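Local coordinates for protein N-acetyl-beta-D glucosaminidase (Rhizomucor miehei CAU432, PDB 4ZM6) that probably hydrolyses terminal N-acetyl-beta-D-glucosaminides through its glycoside hydrolase family 3 part and, through a GCN5-related region, acts as a glucosamine N-acetyltransferase, at residues K710-R715 with L751-Q756; I716-T721 with G746-L751; V763-I768 with I813-H818. One frame throughout, in Å; residues are numbered along the deposited sequence.

Contact 1 of 3, residues K710-R715 with L751-Q756; sequences KIWFGR and LIVARQ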
loop_
_atom_site.group_PDB
_atom_site.type_symbol
_atom_site.label_atom_id
_atom_site.label_comp_id
_atom_site.label_asym_id
_atom_site.label_seq_id
_atom_site.Cartn_x
_atom_site.Cartn_y
_atom_site.Cartn_z
ATOM N N LYS A 710 41.563 13.046 -43.910
ATOM C CA LYS A 710 41.425 11.601 -44.152
ATOM C C LYS A 710 40.464 10.951 -43.157
ATOM O O LYS A 710 40.779 9.953 -42.511
ATOM C CB LYS A 710 42.787 10.889 -44.141
ATOM C CG LYS A 710 43.808 11.474 -45.108
ATOM C CD LYS A 710 44.638 10.400 -45.805
ATOM C CE LYS A 710 45.310 9.432 -44.838
ATOM N NZ LYS A 710 46.065 10.123 -43.755
ATOM N N ILE A 711 39.284 11.542 -43.051
ATOM C CA ILE A 711 38.261 11.073 -42.135
ATOM C C ILE A 711 37.309 10.134 -42.872
ATOM O O ILE A 711 36.884 10.424 -43.993
ATOM C CB ILE A 711 37.460 12.264 -41.562
ATOM C CG1 ILE A 711 38.400 13.281 -40.887
ATOM C CG2 ILE A 711 36.371 11.788 -40.605
ATOM C CD1 ILE A 711 39.045 12.810 -39.601
ATOM N N TRP A 712 36.974 9.018 -42.233
ATOM C CA TRP A 712 36.009 8.063 -42.767
ATOM C C TRP A 712 34.713 8.109 -41.963
ATOM O O TRP A 712 34.748 8.056 -40.740
ATOM C CB TRP A 712 36.589 6.655 -42.694
ATOM C CG TRP A 712 35.695 5.592 -43.263
ATOM C CD1 TRP A 712 35.698 5.125 -44.541
ATOM C CD2 TRP A 712 34.676 4.854 -42.568
ATOM N NE1 TRP A 712 34.751 4.144 -44.688
ATOM C CE2 TRP A 712 34.108 3.958 -43.495
ATOM C CE3 TRP A 712 34.191 4.864 -41.251
ATOM C CZ2 TRP A 712 33.074 3.078 -43.155
ATOM C CZ3 TRP A 712 33.162 3.988 -40.912
ATOM C CH2 TRP A 712 32.616 3.107 -41.863
ATOM N N PHE A 713 33.579 8.182 -42.650
ATOM C CA PHE A 713 32.270 8.086 -42.002
ATOM C C PHE A 713 31.566 6.789 -42.366
ATOM O O PHE A 713 31.822 6.215 -43.421
ATOM C CB PHE A 713 31.388 9.266 -42.402
ATOM C CG PHE A 713 31.965 10.593 -42.028
ATOM C CD1 PHE A 713 32.265 10.881 -40.702
ATOM C CD2 PHE A 713 32.212 11.554 -42.994
ATOM C CE1 PHE A 713 32.801 12.107 -40.348
ATOM C CE2 PHE A 713 32.742 12.783 -42.650
ATOM C CZ PHE A 713 33.037 13.064 -41.326
ATOM N N GLY A 714 30.678 6.335 -41.485
ATOM C CA GLY A 714 29.843 5.170 -41.759
ATOM C C GLY A 714 29.277 4.513 -40.513
ATOM O O GLY A 714 29.604 4.888 -39.386
ATOM N N ARG A 715 28.441 3.505 -40.729
ATOM C CA ARG A 715 27.753 2.815 -39.647
ATOM C C ARG A 715 28.704 2.013 -38.778
ATOM O O ARG A 715 29.842 1.755 -39.156
ATOM C CB ARG A 715 26.673 1.891 -40.214
ATOM C CG ARG A 715 25.546 2.637 -40.912
ATOM C CD ARG A 715 24.683 1.741 -41.790
ATOM N NE ARG A 715 24.260 0.491 -41.146
ATOM C CZ ARG A 715 23.271 -0.291 -41.582
ATOM N NH1 ARG A 715 22.572 0.035 -42.659
ATOM N NH2 ARG A 715 22.966 -1.404 -40.926
ATOM N N LEU A 751 23.488 4.607 -36.055
ATOM C CA LEU A 751 24.680 4.896 -35.268
ATOM C C LEU A 751 25.859 5.125 -36.200
ATOM O O LEU A 751 26.481 4.178 -36.684
ATOM C CB LEU A 751 24.971 3.760 -34.287
ATOM C CG LEU A 751 23.760 3.264 -33.492
ATOM C CD1 LEU A 751 24.195 2.234 -32.462
ATOM C CD2 LEU A 751 23.020 4.414 -32.827
ATOM N N ILE A 752 26.142 6.398 -36.455
ATOM C CA ILE A 752 27.225 6.808 -37.336
ATOM C C ILE A 752 28.453 7.165 -36.517
ATOM O O ILE A 752 28.350 7.783 -35.465
ATOM C CB ILE A 752 26.825 8.042 -38.167
ATOM C CG1 ILE A 752 25.520 7.775 -38.920
ATOM C CG2 ILE A 752 27.935 8.428 -39.137
ATOM C CD1 ILE A 752 25.546 6.522 -39.773
ATOM N N VAL A 753 29.614 6.775 -37.022
ATOM C CA VAL A 753 30.877 7.106 -36.399
ATOM C C VAL A 753 31.811 7.680 -37.445
ATOM O O VAL A 753 31.691 7.363 -38.629
ATOM C CB VAL A 753 31.552 5.873 -35.764
ATOM C CG1 VAL A 753 30.787 5.425 -34.530
ATOM C CG2 VAL A 753 31.675 4.733 -36.766
ATOM N N ALA A 754 32.721 8.541 -36.993
ATOM C CA ALA A 754 33.861 8.969 -37.788
ATOM C C ALA A 754 35.054 8.120 -37.375
ATOM O O ALA A 754 35.248 7.873 -36.182
ATOM C CB ALA A 754 34.150 10.441 -37.559
ATOM N N ARG A 755 35.825 7.653 -38.360
ATOM C CA ARG A 755 37.052 6.881 -38.117
ATOM C C ARG A 755 38.240 7.508 -38.831
ATOM O O ARG A 755 38.078 8.210 -39.830
ATOM C CB ARG A 755 36.897 5.440 -38.598
ATOM C CG ARG A 755 35.925 4.604 -37.788
ATOM C CD ARG A 755 35.832 3.187 -38.333
ATOM N NE ARG A 755 35.897 2.188 -37.261
ATOM C CZ ARG A 755 34.883 1.435 -36.835
ATOM N NH1 ARG A 755 35.093 0.571 -35.853
ATOM N NH2 ARG A 755 33.668 1.523 -37.377
ATOM N N GLN A 756 39.439 7.243 -38.320
ATOM C CA GLN A 756 40.652 7.753 -38.939
ATOM C C GLN A 756 40.983 6.911 -40.158
ATOM O O GLN A 756 40.984 5.683 -40.082
ATOM C CB GLN A 756 41.826 7.724 -37.953
ATOM C CG GLN A 756 43.096 8.390 -38.472
ATOM C CD GLN A 756 42.869 9.822 -38.922
ATOM O OE1 GLN A 756 43.165 10.193 -40.061
ATOM N NE2 GLN A 756 42.319 10.630 -38.030
#
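W712 and R755 form one of two antiparallel hydrogen-bonded pairs between strands 711-715 and 751-756, whose axes run at 151° and approach to 4.5 Å. Each residue of this pair bonds the other's backbone, W712 N to R755 O at 2.8 Å and R755 N to W712 O. G714 and V753 make the second pair, where G714 N reaches V753 O at 3.2 Å along a more bent path. G714 N also lies over one face of the W712 ring, offset toward the rim. On the face carrying W712 and R755, the two side chains run alongside each other. The indole leaves with CG anti to the backbone N (chi1 -178°), which brings its CE3 to 3.7 Å from R755 CD. R755 touches the indole through its CB, CG and CD; the guanidinium plane is turned 61° from the ring. Its polar end is held elsewhere, by the carbonyl of G761 and a salt bridge to E723. On the other face, F713 CE1 rests 3.5 Å from A754 CB, and I711 CG2 lies 4.0 Å from the same methyl. Helices 700-709 and 811-825 cover that face through M706 and I815. Within this chain strand 711-715 is an edge strand of the acetyltransferase-family region's mixed sheet, while strand 763-771 pairs with the far edge of strand 751-756.

Contact 2 of 3, residues I716-T721 with G746-L751; sequences IKPSET and GDYQDL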
loop_
_atom_site.group_PDB
_atom_site.type_symbol
_atom_site.label_atom_id
_atom_site.label_comp_id
_atom_site.label_asym_id
_atom_site.label_seq_id
_atom_site.Cartn_x
_atom_site.Cartn_y
_atom_site.Cartn_z
ATOM N N ILE A 716 28.228 1.646 -37.595
ATOM C CA ILE A 716 28.930 0.707 -36.742
ATOM C C ILE A 716 28.290 -0.664 -36.979
ATOM O O ILE A 716 27.072 -0.762 -37.116
ATOM C CB ILE A 716 28.879 1.145 -35.250
ATOM C CG1 ILE A 716 30.059 0.557 -34.474
ATOM C CG2 ILE A 716 27.564 0.782 -34.564
ATOM C CD1 ILE A 716 31.326 1.378 -34.607
ATOM N N LYS A 717 29.106 -1.711 -37.068
ATOM C CA LYS A 717 28.585 -3.072 -37.190
ATOM C C LYS A 717 28.470 -3.702 -35.811
ATOM O O LYS A 717 29.197 -3.315 -34.897
ATOM C CB LYS A 717 29.497 -3.939 -38.051
ATOM C CG LYS A 717 29.573 -3.534 -39.514
ATOM C CD LYS A 717 30.182 -4.640 -40.364
ATOM C CE LYS A 717 31.497 -5.129 -39.784
ATOM N NZ LYS A 717 32.271 -5.953 -40.741
ATOM N N PRO A 718 27.580 -4.696 -35.657
ATOM C CA PRO A 718 27.372 -5.360 -34.369
ATOM C C PRO A 718 28.640 -5.833 -33.671
ATOM O O PRO A 718 28.751 -5.682 -32.458
ATOM C CB PRO A 718 26.488 -6.551 -34.737
ATOM C CG PRO A 718 25.668 -6.035 -35.866
ATOM C CD PRO A 718 26.589 -5.140 -36.656
ATOM N N SER A 719 29.581 -6.396 -34.422
ATOM C CA SER A 719 30.853 -6.851 -33.851
ATOM C C SER A 719 31.765 -5.690 -33.419
ATOM O O SER A 719 32.716 -5.901 -32.674
ATOM C CB SER A 719 31.599 -7.739 -34.851
ATOM O OG SER A 719 32.122 -6.974 -35.928
ATOM N N GLU A 720 31.481 -4.480 -33.902
ATOM C CA GLU A 720 32.250 -3.282 -33.558
ATOM C C GLU A 720 31.574 -2.418 -32.477
ATOM O O GLU A 720 32.089 -1.355 -32.133
ATOM C CB GLU A 720 32.460 -2.419 -34.812
ATOM C CG GLU A 720 33.219 -3.097 -35.951
ATOM C CD GLU A 720 33.109 -2.355 -37.285
ATOM O OE1 GLU A 720 32.290 -1.414 -37.421
ATOM O OE2 GLU A 720 33.848 -2.723 -38.218
ATOM N N THR A 721 30.436 -2.862 -31.940
ATOM C CA THR A 721 29.693 -2.062 -30.959
ATOM C C THR A 721 30.587 -1.584 -29.802
ATOM O O THR A 721 30.536 -0.412 -29.409
ATOM C CB THR A 721 28.481 -2.834 -30.385
ATOM O OG1 THR A 721 27.655 -3.324 -31.453
ATOM C CG2 THR A 721 27.648 -1.932 -29.482
ATOM N N GLY A 746 18.244 -2.718 -32.247
ATOM C CA GLY A 746 18.885 -3.073 -33.515
ATOM C C GLY A 746 18.962 -1.948 -34.534
ATOM O O GLY A 746 19.077 -2.199 -35.729
ATOM N N ASP A 747 18.922 -0.702 -34.072
ATOM C CA ASP A 747 19.018 0.448 -34.969
ATOM C C ASP A 747 20.474 0.834 -35.208
ATOM O O ASP A 747 20.895 1.960 -34.912
ATOM C CB ASP A 747 18.209 1.638 -34.432
ATOM C CG ASP A 747 16.836 1.726 -35.040
ATOM O OD1 ASP A 747 16.602 1.064 -36.071
ATOM O OD2 ASP A 747 15.987 2.471 -34.499
ATOM N N TYR A 748 21.225 -0.109 -35.776
ATOM C CA TYR A 748 22.632 0.105 -36.089
ATOM C C TYR A 748 22.820 1.072 -37.255
ATOM O O TYR A 748 23.859 1.735 -37.344
ATOM C CB TYR A 748 23.319 -1.218 -36.409
ATOM C CG TYR A 748 23.635 -2.060 -35.199
ATOM C CD1 TYR A 748 24.824 -1.881 -34.505
ATOM C CD2 TYR A 748 22.759 -3.049 -34.757
ATOM C CE1 TYR A 748 25.129 -2.652 -33.400
ATOM C CE2 TYR A 748 23.058 -3.829 -33.652
ATOM C CZ TYR A 748 24.244 -3.624 -32.978
ATOM O OH TYR A 748 24.565 -4.392 -31.881
ATOM N N GLN A 749 21.826 1.162 -38.140
ATOM C CA GLN A 749 21.940 2.044 -39.301
ATOM C C GLN A 749 21.883 3.520 -38.924
ATOM O O GLN A 749 22.234 4.377 -39.728
ATOM C CB GLN A 749 20.896 1.699 -40.382
ATOM C CG GLN A 749 19.525 2.361 -40.260
ATOM C CD GLN A 749 18.713 1.831 -39.105
ATOM O OE1 GLN A 749 19.247 1.176 -38.213
ATOM N NE2 GLN A 749 17.414 2.113 -39.110
ATOM N N ASP A 750 21.443 3.810 -37.702
ATOM C CA ASP A 750 21.390 5.176 -37.194
ATOM C C ASP A 750 22.648 5.573 -36.406
ATOM O O ASP A 750 22.856 6.751 -36.123
ATOM C CB ASP A 750 20.144 5.352 -36.317
ATOM C CG ASP A 750 18.851 5.405 -37.129
ATOM O OD1 ASP A 750 18.918 5.669 -38.351
ATOM O OD2 ASP A 750 17.762 5.185 -36.541
ATOM N N LEU A 751 23.488 4.607 -36.055
ATOM C CA LEU A 751 24.680 4.896 -35.268
ATOM C C LEU A 751 25.859 5.125 -36.200
ATOM O O LEU A 751 26.481 4.178 -36.684
ATOM C CB LEU A 751 24.971 3.760 -34.287
ATOM C CG LEU A 751 23.760 3.264 -33.492
ATOM C CD1 LEU A 751 24.195 2.234 -32.462
ATOM C CD2 LEU A 751 23.020 4.414 -32.827
#
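T721 OG1 is shared by two groups: it donates to P718 O, the carbonyl three residues back, at 2.8 Å, and accepts a weak bond from Y748 OH at 3.3 Å across the contact. The threonine oxygen stands at the edge of the tyrosine ring, near its plane, and the two side chains cross at about a right angle. P718 comes from another direction, over a face, with CG 4.0 Å from the ring centroid and 11° off the normal, a CH-pi contact. I716 CG2 also lies at the edge of the ring, in its plane, 3.8 Å from Y748 CD1. With chi1 at -155°, I716 sends CG1 anti to the backbone N and leaves CG2 to meet both the tyrosine and L751 CB, the latter at 4.0 Å. Beside this apolar patch, I716 N bonds L751 O at 3.2 Å, just beyond the last bridge, R715 with I752. E720 OE1 reaches back to accept the N-H of K717, just before the 3-10 turn 718-720. The contact thus joins the loop leaving strand 711-715 to the one entering strand 751-756. Y748 and L751 also lean on V743 of helix 736-745, I716 packs on V753 and R755 of strand 751-756, and helix 721-731 follows directly after the turn.

Contact 3 of 3, residues V763-I768 with I813-H818; sequences VIASLI and IGIVAH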
loop_
_atom_site.group_PDB
_atom_site.type_symbol
_atom_site.label_atom_id
_atom_site.label_comp_id
_atom_site.label_asym_id
_atom_site.label_seq_id
_atom_site.Cartn_x
_atom_site.Cartn_y
_atom_site.Cartn_z
ATOM N N VAL A 763 37.696 4.875 -33.636
ATOM C CA VAL A 763 36.560 5.795 -33.617
ATOM C C VAL A 763 36.985 7.116 -32.977
ATOM O O VAL A 763 37.527 7.134 -31.871
ATOM C CB VAL A 763 35.366 5.206 -32.839
ATOM C CG1 VAL A 763 34.229 6.220 -32.748
ATOM C CG2 VAL A 763 34.887 3.916 -33.496
ATOM N N ILE A 764 36.745 8.213 -33.683
ATOM C CA ILE A 764 37.146 9.547 -33.219
ATOM C C ILE A 764 35.970 10.509 -33.029
ATOM O O ILE A 764 36.144 11.603 -32.500
ATOM C CB ILE A 764 38.188 10.190 -34.169
ATOM C CG1 ILE A 764 37.618 10.385 -35.579
ATOM C CG2 ILE A 764 39.460 9.347 -34.201
ATOM C CD1 ILE A 764 38.652 10.791 -36.608
ATOM N N ALA A 765 34.782 10.104 -33.459
ATOM C CA ALA A 765 33.583 10.905 -33.287
ATOM C C ALA A 765 32.382 9.999 -33.500
ATOM O O ALA A 765 32.536 8.864 -33.967
ATOM C CB ALA A 765 33.560 12.063 -34.274
ATOM N N SER A 766 31.193 10.486 -33.155
ATOM C CA SER A 766 29.977 9.714 -33.372
ATOM C C SER A 766 28.739 10.577 -33.253
ATOM O O SER A 766 28.789 11.649 -32.665
ATOM C CB SER A 766 29.884 8.561 -32.366
ATOM O OG SER A 766 29.162 8.949 -31.215
ATOM N N LEU A 767 27.631 10.099 -33.818
ATOM C CA LEU A 767 26.315 10.694 -33.575
ATOM C C LEU A 767 25.206 9.700 -33.858
ATOM O O LEU A 767 25.447 8.643 -34.432
ATOM C CB LEU A 767 26.114 11.972 -34.397
ATOM C CG LEU A 767 26.055 11.851 -35.922
ATOM C CD1 LEU A 767 24.730 11.278 -36.403
ATOM C CD2 LEU A 767 26.288 13.212 -36.559
ATOM N N ILE A 768 23.988 10.064 -33.456
ATOM C CA ILE A 768 22.814 9.206 -33.579
ATOM C C ILE A 768 21.818 9.816 -34.544
ATOM O O ILE A 768 21.222 10.849 -34.249
ATOM C CB ILE A 768 22.104 9.016 -32.219
ATOM C CG1 ILE A 768 22.994 8.227 -31.256
ATOM C CG2 ILE A 768 20.776 8.285 -32.398
ATOM C CD1 ILE A 768 22.527 8.292 -29.818
ATOM N N ILE A 813 31.754 19.348 -37.360
ATOM C CA ILE A 813 30.927 19.995 -38.382
ATOM C C ILE A 813 30.831 19.064 -39.588
ATOM O O ILE A 813 29.812 19.035 -40.285
ATOM C CB ILE A 813 31.472 21.378 -38.827
ATOM C CG1 ILE A 813 32.020 22.177 -37.633
ATOM C CG2 ILE A 813 30.374 22.175 -39.528
ATOM C CD1 ILE A 813 33.533 22.184 -37.495
ATOM N N GLY A 814 31.905 18.312 -39.824
ATOM C CA GLY A 814 31.933 17.298 -40.865
ATOM C C GLY A 814 30.896 16.217 -40.662
ATOM O O GLY A 814 30.042 15.995 -41.525
ATOM N N ILE A 815 30.965 15.553 -39.512
ATOM C CA ILE A 815 30.047 14.458 -39.199
ATOM C C ILE A 815 28.587 14.908 -39.166
ATOM O O ILE A 815 27.698 14.145 -39.544
ATOM C CB ILE A 815 30.418 13.757 -37.877
ATOM C CG1 ILE A 815 29.685 12.423 -37.765
ATOM C CG2 ILE A 815 30.117 14.646 -36.680
ATOM C CD1 ILE A 815 30.193 11.553 -36.639
ATOM N N VAL A 816 28.338 16.137 -38.734
ATOM C CA VAL A 816 26.983 16.686 -38.782
ATOM C C VAL A 816 26.573 16.911 -40.232
ATOM O O VAL A 816 25.456 16.586 -40.621
ATOM C CB VAL A 816 26.860 17.996 -37.965
ATOM C CG1 VAL A 816 25.581 18.746 -38.297
ATOM C CG2 VAL A 816 26.897 17.687 -36.479
ATOM N N ALA A 817 27.479 17.465 -41.031
ATOM C CA ALA A 817 27.195 17.733 -42.441
ATOM C C ALA A 817 26.940 16.425 -43.179
ATOM O O ALA A 817 26.065 16.342 -44.046
ATOM C CB ALA A 817 28.342 18.503 -43.083
ATOM N N HIS A 818 27.701 15.401 -42.813
ATOM C CA HIS A 818 27.498 14.070 -43.355
ATOM C C HIS A 818 26.131 13.526 -42.952
ATOM O O HIS A 818 25.415 12.969 -43.779
ATOM C CB HIS A 818 28.593 13.128 -42.872
ATOM C CG HIS A 818 28.640 11.840 -43.623
ATOM N ND1 HIS A 818 28.166 10.654 -43.101
ATOM C CD2 HIS A 818 29.090 11.552 -44.867
ATOM C CE1 HIS A 818 28.333 9.690 -43.987
ATOM N NE2 HIS A 818 28.891 10.208 -45.068
#
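A helix laid on the sheet of an acetyltransferase-like domain brings I815 of helix 811-825 against A765, S766 and L767 of strand 763-771. I815 is the hub. Its chain is extended, with CG1 anti to the backbone N (chi1 -165°), and this carries CD1 onto the strand, 3.8 Å from S766 CA and 4.1 Å from A765 CB. One residue beyond S766, L767 and I815 run antiparallel alongside one another, with L767 CD2 3.7 Å from I815 CG1. The same methyl also approaches the helix backbone, at 3.4 Å from I815 O. The short axes are 9.0 Å apart and cross at -37°. Strand 794-802, helix 811-825 and strand 830-836 form a beta-alpha-beta crossover, the two strands being parallel, as in the core of the GNAT fold. Strand 763-771 is the antiparallel neighbour of strand 794-802, and the helix spans both, with V816 reaching M797 and V800. Opposite A754 of strand 751-756 the strand fits two residues, I764 and A765, into one place, a classic beta bulge. S766 turns its side chain to the other face of the sheet, where OG hydrogen-bonds Y739 OH; the side chains of L724, F727 and Q728 of helix 721-731 also pack against S766.

Following the chain, strand 711-715 leads through the turn 718-720 into helices 721-731 and 736-745, and the loop 746-750 then returns it to strand 751-756. Contact 1 closes this helical excursion at its strands. Contact 2 is nested inside it and fastens the two loops at its mouth; L751 belongs to both. R755 and E720 add a long, weak ion pair between them. Contact 3 follows in series; it starts on the second strand of the 751-756/763-771 hairpin and closes a loop that includes strand 794-802. Backbone bonds I752 O to L767 N and A754 O to I764 N join contacts 1 and 3, while F713 packs on H818, tying the edge strand to helix 811-825.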